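Local coordinates for coiled-coil quantitatively-enriched protein 1 (PDB 7CUJ) that links telomeres to the spindle-pole component pcp1 in meiosis, helping to cluster the telomeres, and is required for telomere length regulation and chromosome segregation, at residues Val239-Leu243 against Leu310-Ser314; Leu21-Met26 against Ile63-Pro67. One frame throughout, in Å; residues are numbered along the deposited sequence.

Interaction 1: residues Val239-Leu243 against Leu310-Ser314; sequences VVATL and LASLS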
ATOM      1  N   VAL A 239       1.685 -16.981   5.840  1.00 23.92           N
ATOM      2  CA  VAL A 239       1.364 -17.517   7.154  1.00 25.47           C
ATOM      3  C   VAL A 239       1.483 -16.397   8.184  1.00 23.64           C
ATOM      4  O   VAL A 239       0.582 -16.193   8.996  1.00 25.62           O
ATOM      5  CB  VAL A 239       2.248 -18.734   7.504  1.00 26.45           C
ATOM      6  CG1 VAL A 239       2.175 -19.110   8.976  1.00 27.10           C
ATOM      7  CG2 VAL A 239       1.927 -19.942   6.638  1.00 29.86           C
ATOM      8  N   VAL A 240       2.604 -15.671   8.130  1.00 21.94           N
ATOM      9  CA  VAL A 240       2.861 -14.572   9.044  1.00 21.63           C
ATOM     10  C   VAL A 240       1.776 -13.511   8.873  1.00 21.05           C
ATOM     11  O   VAL A 240       1.235 -13.025   9.863  1.00 22.52           O
ATOM     12  CB  VAL A 240       4.288 -14.013   8.864  1.00 21.41           C
ATOM     13  CG1 VAL A 240       4.413 -12.564   9.301  1.00 21.04           C
ATOM     14  CG2 VAL A 240       5.312 -14.873   9.588  1.00 21.76           C
ATOM     15  N   ALA A 241       1.457 -13.174   7.615  1.00 20.49           N
ATOM     16  CA  ALA A 241       0.406 -12.213   7.317  1.00 21.14           C
ATOM     17  C   ALA A 241      -0.914 -12.642   7.959  1.00 22.52           C
ATOM     18  O   ALA A 241      -1.572 -11.833   8.609  1.00 23.64           O
ATOM     19  CB  ALA A 241       0.270 -12.002   5.826  1.00 20.44           C
ATOM     20  N   THR A 242      -1.288 -13.916   7.791  1.00 23.49           N
ATOM     21  CA  THR A 242      -2.547 -14.414   8.324  1.00 27.06           C
ATOM     22  C   THR A 242      -2.548 -14.325   9.847  1.00 27.66           C
ATOM     23  O   THR A 242      -3.494 -13.807  10.437  1.00 30.15           O
ATOM     24  CB  THR A 242      -2.860 -15.833   7.833  1.00 29.35           C
ATOM     25  OG1 THR A 242      -2.973 -15.793   6.409  1.00 30.66           O
ATOM     26  CG2 THR A 242      -4.143 -16.389   8.415  1.00 32.35           C
ATOM     27  N   LEU A 243      -1.473 -14.818  10.474  1.00 27.33           N
ATOM     28  CA  LEU A 243      -1.387 -14.888  11.923  1.00 29.00           C
ATOM     29  C   LEU A 243      -1.480 -13.495  12.545  1.00 29.63           C
ATOM     30  O   LEU A 243      -1.998 -13.351  13.652  1.00 29.90           O
ATOM     31  CB  LEU A 243      -0.089 -15.598  12.329  1.00 28.97           C
ATOM     32  CG  LEU A 243      -0.034 -17.101  12.045  1.00 30.57           C
ATOM     33  CD1 LEU A 243       1.356 -17.654  12.311  1.00 31.05           C
ATOM     34  CD2 LEU A 243      -1.070 -17.863  12.858  1.00 32.56           C
ATOM     35  N   LEU A 310       2.061 -25.290  10.773  1.00 47.42           N
ATOM     36  CA  LEU A 310       1.301 -24.191  10.194  1.00 46.60           C
ATOM     37  C   LEU A 310       1.095 -24.400   8.694  1.00 48.98           C
ATOM     38  O   LEU A 310       0.739 -23.458   7.986  1.00 49.50           O
ATOM     39  CB  LEU A 310       2.038 -22.871  10.452  1.00 40.72           C
ATOM     40  CG  LEU A 310       2.290 -22.501  11.913  1.00 38.67           C
ATOM     41  CD1 LEU A 310       3.181 -21.269  12.001  1.00 36.34           C
ATOM     42  CD2 LEU A 310       0.984 -22.274  12.662  1.00 36.30           C
ATOM     43  N   ALA A 311       1.298 -25.636   8.221  1.00 52.05           N
ATOM     44  CA  ALA A 311       1.262 -25.954   6.800  1.00 54.27           C
ATOM     45  C   ALA A 311      -0.129 -25.720   6.214  1.00 55.51           C
ATOM     46  O   ALA A 311      -0.251 -25.434   5.025  1.00 56.90           O
ATOM     47  CB  ALA A 311       1.730 -27.372   6.569  1.00 58.61           C
ATOM     48  N   SER A 312      -1.166 -25.844   7.055  1.00 57.03           N
ATOM     49  CA  SER A 312      -2.547 -25.647   6.638  1.00 58.98           C
ATOM     50  C   SER A 312      -2.815 -24.178   6.313  1.00 56.07           C
ATOM     51  O   SER A 312      -3.763 -23.865   5.594  1.00 58.74           O
ATOM     52  CB  SER A 312      -3.518 -26.174   7.669  1.00 62.06           C
ATOM     53  OG  SER A 312      -3.420 -25.439   8.881  1.00 63.14           O
ATOM     54  N   LEU A 313      -1.969 -23.287   6.846  1.00 50.88           N
ATOM     55  CA  LEU A 313      -2.091 -21.858   6.611  1.00 48.03           C
ATOM     56  C   LEU A 313      -1.247 -21.439   5.406  1.00 46.36           C
ATOM     57  O   LEU A 313      -1.022 -20.247   5.209  1.00 46.78           O
ATOM     58  CB  LEU A 313      -1.645 -21.086   7.859  1.00 46.32           C
ATOM     59  CG  LEU A 313      -2.563 -21.138   9.083  1.00 46.57           C
ATOM     60  CD1 LEU A 313      -1.996 -20.278  10.202  1.00 41.58           C
ATOM     61  CD2 LEU A 313      -3.974 -20.682   8.736  1.00 47.65           C
ATOM     62  N   SER A 314      -0.783 -22.406   4.603  1.00 46.45           N
ATOM     63  CA  SER A 314      -0.011 -22.086   3.408  1.00 47.09           C
ATOM     64  C   SER A 314      -0.909 -21.434   2.358  1.00 47.59           C
ATOM     65  O   SER A 314      -2.124 -21.617   2.383  1.00 48.54           O
ATOM     66  CB  SER A 314       0.683 -23.303   2.854  1.00 48.76           C
ATOM     67  OG  SER A 314      -0.240 -24.149   2.189  1.00 52.62           O
TER
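Val239 meets Leu310 and Leu313 with its two methyl branches, one to each leucine. CG1 of Val239 lies 3.9 Å from CD1 of Leu310, the two side chains passing at a slant, while CG2 of Val239 rests against the backbone end of Leu313, 3.9 Å from its CB and 3.3 Å from its carbonyl O. With CG1 anti to the backbone N (chi1 166°), the second branch is left beside that N, so that one methyl faces each leucine. One helical turn later Leu243 divides its tip in the same way: CD2 of Leu243 touches CD1 of Leu313 at 3.7 Å, the side chains crossing at nearly a right angle, and CD1 of Leu243 reaches CD1 of Leu310 at 4.1 Å. An alanine in place of Val239 loses both methyls and would probably open a gap beneath Leu310 and Leu313, leaving Leu310 freer to turn.

The contact thus docks a turn with a short 3-10 segment, close to the C-terminus of this fragment, onto the last turn of helix 232-243. Within 310-314 the leucines are brought to one side by the tight turn, closed by a bond from Leu313 N to Leu310 O of 2.9 Å. Leu310 also packs on His219 and Cys223 of helix 217-223, and Val239 on Phe224. The chain of another protein in the assembly borders the contact: Thr242 OG1 bonds to its backbone, and Leu313 O accepts a hydrogen bond from one of its basic side chains.

Interaction 2: residues Leu21-Met26 against Ile63-Pro67; sequences LQRKMM and IAKHP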
ATOM      1  N   LEU A  21       3.781  -6.293  22.780  1.00 33.99           N
ATOM      2  CA  LEU A  21       4.486  -5.307  21.972  1.00 32.62           C
ATOM      3  C   LEU A  21       4.870  -5.920  20.627  1.00 30.55           C
ATOM      4  O   LEU A  21       4.649  -5.314  19.583  1.00 31.31           O
ATOM      5  CB  LEU A  21       5.746  -4.863  22.727  1.00 32.67           C
ATOM      6  CG  LEU A  21       6.309  -3.472  22.420  1.00 33.28           C
ATOM      7  CD1 LEU A  21       7.795  -3.420  22.738  1.00 33.33           C
ATOM      8  CD2 LEU A  21       6.065  -3.037  20.983  1.00 31.71           C
ATOM      9  N   GLN A  22       5.467  -7.116  20.672  1.00 29.44           N
ATOM     10  CA  GLN A  22       5.951  -7.798  19.483  1.00 26.79           C
ATOM     11  C   GLN A  22       4.790  -8.084  18.533  1.00 26.04           C
ATOM     12  O   GLN A  22       4.940  -7.958  17.321  1.00 24.28           O
ATOM     13  CB  GLN A  22       6.671  -9.094  19.868  1.00 26.32           C
ATOM     14  CG  GLN A  22       8.131  -8.903  20.247  1.00 26.10           C
ATOM     15  CD  GLN A  22       8.776 -10.174  20.751  1.00 26.22           C
ATOM     16  OE1 GLN A  22       8.220 -10.895  21.573  1.00 27.05           O
ATOM     17  NE2 GLN A  22       9.972 -10.457  20.263  1.00 24.84           N
ATOM     18  N   ARG A  23       3.637  -8.467  19.097  1.00 27.14           N
ATOM     19  CA  ARG A  23       2.455  -8.802  18.317  1.00 27.70           C
ATOM     20  C   ARG A  23       1.900  -7.547  17.648  1.00 27.19           C
ATOM     21  O   ARG A  23       1.531  -7.585  16.475  1.00 26.32           O
ATOM     22  CB  ARG A  23       1.401  -9.485  19.192  1.00 29.87           C
ATOM     23  CG  ARG A  23       1.781 -10.897  19.606  1.00 31.71           C
ATOM     24  CD  ARG A  23       1.349 -11.199  21.025  1.00 35.88           C
ATOM     25  NE  ARG A  23       0.317 -12.221  21.083  1.00 39.96           N
ATOM     26  CZ  ARG A  23       0.450 -13.397  21.690  1.00 42.37           C
ATOM     27  NH1 ARG A  23       1.576 -13.708  22.313  1.00 42.68           N
ATOM     28  NH2 ARG A  23      -0.553 -14.258  21.681  1.00 45.84           N
ATOM     29  N   LYS A  24       1.842  -6.449  18.410  1.00 28.09           N
ATOM     30  CA  LYS A  24       1.408  -5.167  17.883  1.00 28.45           C
ATOM     31  C   LYS A  24       2.279  -4.801  16.687  1.00 25.73           C
ATOM     32  O   LYS A  24       1.766  -4.404  15.643  1.00 25.44           O
ATOM     33  CB  LYS A  24       1.547  -4.070  18.939  1.00 31.31           C
ATOM     34  CG  LYS A  24       0.427  -3.985  19.961  1.00 34.96           C
ATOM     35  CD  LYS A  24       0.587  -2.760  20.825  1.00 38.76           C
ATOM     36  CE  LYS A  24      -0.087  -2.885  22.172  1.00 43.27           C
ATOM     37  NZ  LYS A  24       0.556  -2.002  23.175  1.00 46.29           N
ATOM     38  N   MET A  25       3.596  -4.959  16.857  1.00 24.05           N
ATOM     39  CA  MET A  25       4.567  -4.586  15.845  1.00 22.49           C
ATOM     40  C   MET A  25       4.388  -5.443  14.594  1.00 19.88           C
ATOM     41  O   MET A  25       4.490  -4.938  13.480  1.00 18.28           O
ATOM     42  CB  MET A  25       5.995  -4.739  16.373  1.00 23.02           C
ATOM     43  CG  MET A  25       6.437  -3.576  17.232  1.00 25.34           C
ATOM     44  SD  MET A  25       8.181  -3.741  17.680  1.00 27.05           S
ATOM     45  CE  MET A  25       8.603  -2.025  17.977  1.00 29.09           C
ATOM     46  N   MET A  26       4.112  -6.735  14.799  1.00 19.51           N
ATOM     47  CA  MET A  26       3.870  -7.664  13.707  1.00 18.89           C
ATOM     48  C   MET A  26       2.593  -7.270  12.969  1.00 18.82           C
ATOM     49  O   MET A  26       2.541  -7.344  11.746  1.00 17.90           O
ATOM     50  CB  MET A  26       3.751  -9.104  14.219  1.00 18.44           C
ATOM     51  CG  MET A  26       5.085  -9.751  14.547  1.00 18.01           C
ATOM     52  SD  MET A  26       6.308  -9.614  13.211  1.00 17.59           S
ATOM     53  CE  MET A  26       5.469 -10.507  11.902  1.00 17.23           C
ATOM     54  N   ILE A  63      11.863  -7.902  14.786  1.00 18.03           N
ATOM     55  CA  ILE A  63      10.845  -7.904  15.827  1.00 18.73           C
ATOM     56  C   ILE A  63      10.990  -9.169  16.672  1.00 19.30           C
ATOM     57  O   ILE A  63      10.822  -9.125  17.890  1.00 20.39           O
ATOM     58  CB  ILE A  63       9.433  -7.751  15.216  1.00 17.72           C
ATOM     59  CG1 ILE A  63       9.240  -6.359  14.601  1.00 17.82           C
ATOM     60  CG2 ILE A  63       8.345  -8.066  16.235  1.00 17.24           C
ATOM     61  CD1 ILE A  63       8.169  -6.289  13.529  1.00 16.59           C
ATOM     62  N   ALA A  64      11.329 -10.283  16.010  1.00 19.32           N
ATOM     63  CA  ALA A  64      11.451 -11.581  16.651  1.00 19.86           C
ATOM     64  C   ALA A  64      12.739 -11.660  17.468  1.00 21.18           C
ATOM     65  O   ALA A  64      12.819 -12.430  18.421  1.00 22.86           O
ATOM     66  CB  ALA A  64      11.383 -12.680  15.617  1.00 18.60           C
ATOM     67  N   LYS A  65      13.751 -10.872  17.084  1.00 21.85           N
ATOM     68  CA  LYS A  65      14.986 -10.800  17.852  1.00 23.06           C
ATOM     69  C   LYS A  65      14.731  -9.989  19.117  1.00 24.06           C
ATOM     70  O   LYS A  65      14.811 -10.524  20.221  1.00 25.88           O
ATOM     71  CB  LYS A  65      16.125 -10.205  17.021  1.00 22.67           C
ATOM     72  CG  LYS A  65      16.703 -11.131  15.964  1.00 23.74           C
ATOM     73  CD  LYS A  65      17.725 -10.454  15.076  1.00 25.61           C
ATOM     74  CE  LYS A  65      17.584 -10.864  13.624  1.00 25.16           C
ATOM     75  NZ  LYS A  65      18.546 -10.147  12.753  1.00 25.60           N
ATOM     76  N   HIS A  66      14.401  -8.704  18.940  1.00 24.57           N
ATOM     77  CA  HIS A  66      13.999  -7.853  20.048  1.00 26.22           C
ATOM     78  C   HIS A  66      13.274  -6.622  19.520  1.00 26.27           C
ATOM     79  O   HIS A  66      13.762  -5.969  18.601  1.00 27.09           O
ATOM     80  CB  HIS A  66      15.215  -7.443  20.889  1.00 28.05           C
ATOM     81  CG  HIS A  66      14.868  -7.140  22.306  1.00 30.01           C
ATOM     82  ND1 HIS A  66      15.168  -8.010  23.333  1.00 31.78           N
ATOM     83  CD2 HIS A  66      14.235  -6.090  22.873  1.00 30.98           C
ATOM     84  CE1 HIS A  66      14.752  -7.500  24.474  1.00 33.75           C
ATOM     85  NE2 HIS A  66      14.173  -6.324  24.218  1.00 32.86           N
ATOM     86  N   PRO A  67      12.100  -6.257  20.085  1.00 26.53           N
ATOM     87  CA  PRO A  67      11.370  -5.068  19.639  1.00 27.14           C
ATOM     88  C   PRO A  67      12.139  -3.759  19.812  1.00 29.45           C
ATOM     89  O   PRO A  67      11.880  -2.792  19.097  1.00 31.01           O
ATOM     90  CB  PRO A  67      10.086  -5.083  20.486  1.00 27.60           C
ATOM     91  CG  PRO A  67      10.415  -5.962  21.678  1.00 28.25           C
ATOM     92  CD  PRO A  67      11.398  -6.988  21.154  1.00 26.68           C
TER
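Helix 20-32 packs here against the C-terminal end of helix 47-65, where Ile63 and Pro67 meet Leu21, Gln22, Met25 and Met26. Ile63 sets its branches among three side chains of the facing helix: CD1 of Ile63 touches SD of Met26 at 3.8 Å and CB of Met25 at 3.9 Å, and CG2 of Ile63 lies 4.1 Å from CB of Gln22. Met26 is bent at chi2 (-51°), which folds its sulfur back onto Ile63, whereas Met25 runs extended toward Pro67.

This is a helix-helix interface in which the second helix has just ended, His66 being the first residue to leave helical geometry. Ile63 O, in the last turn, is held by the side-chain amide of Gln22, whose NE2 donates across 2.9 Å at 158° to a carbonyl that lies close to the amide plane; Ser19 N binds OE1 of Gln22, so both ends of the amide are engaged. Beyond the helix, the Pro67 ring is gripped at its CB by CD1 of Leu21 and SD of Met25, each 3.6 Å away, with Met25 crossing it at about a right angle. All the touching residues are buried.

Helix 20-32 ties the two contacts together. Interaction 2 uses its early turns against the end of helix 47-65, and interaction 1 lies about 17 Å away between centres, on helix 232-243. They meet where Met26 packs on Val240, whose CG1 comes 3.5 Å from CE of Met26. Along the chain they are in series: interaction 2 closes within the N-terminal helices, before most of the six-stranded parallel sheet, whereas interaction 1 brings a C-terminal turn back to a helix that follows the last strand. A helix near the N-terminus and a turn near the C-terminus are thereby joined through helix 232-243, and both contacts border the chain of another protein, consistent with an adaptor role.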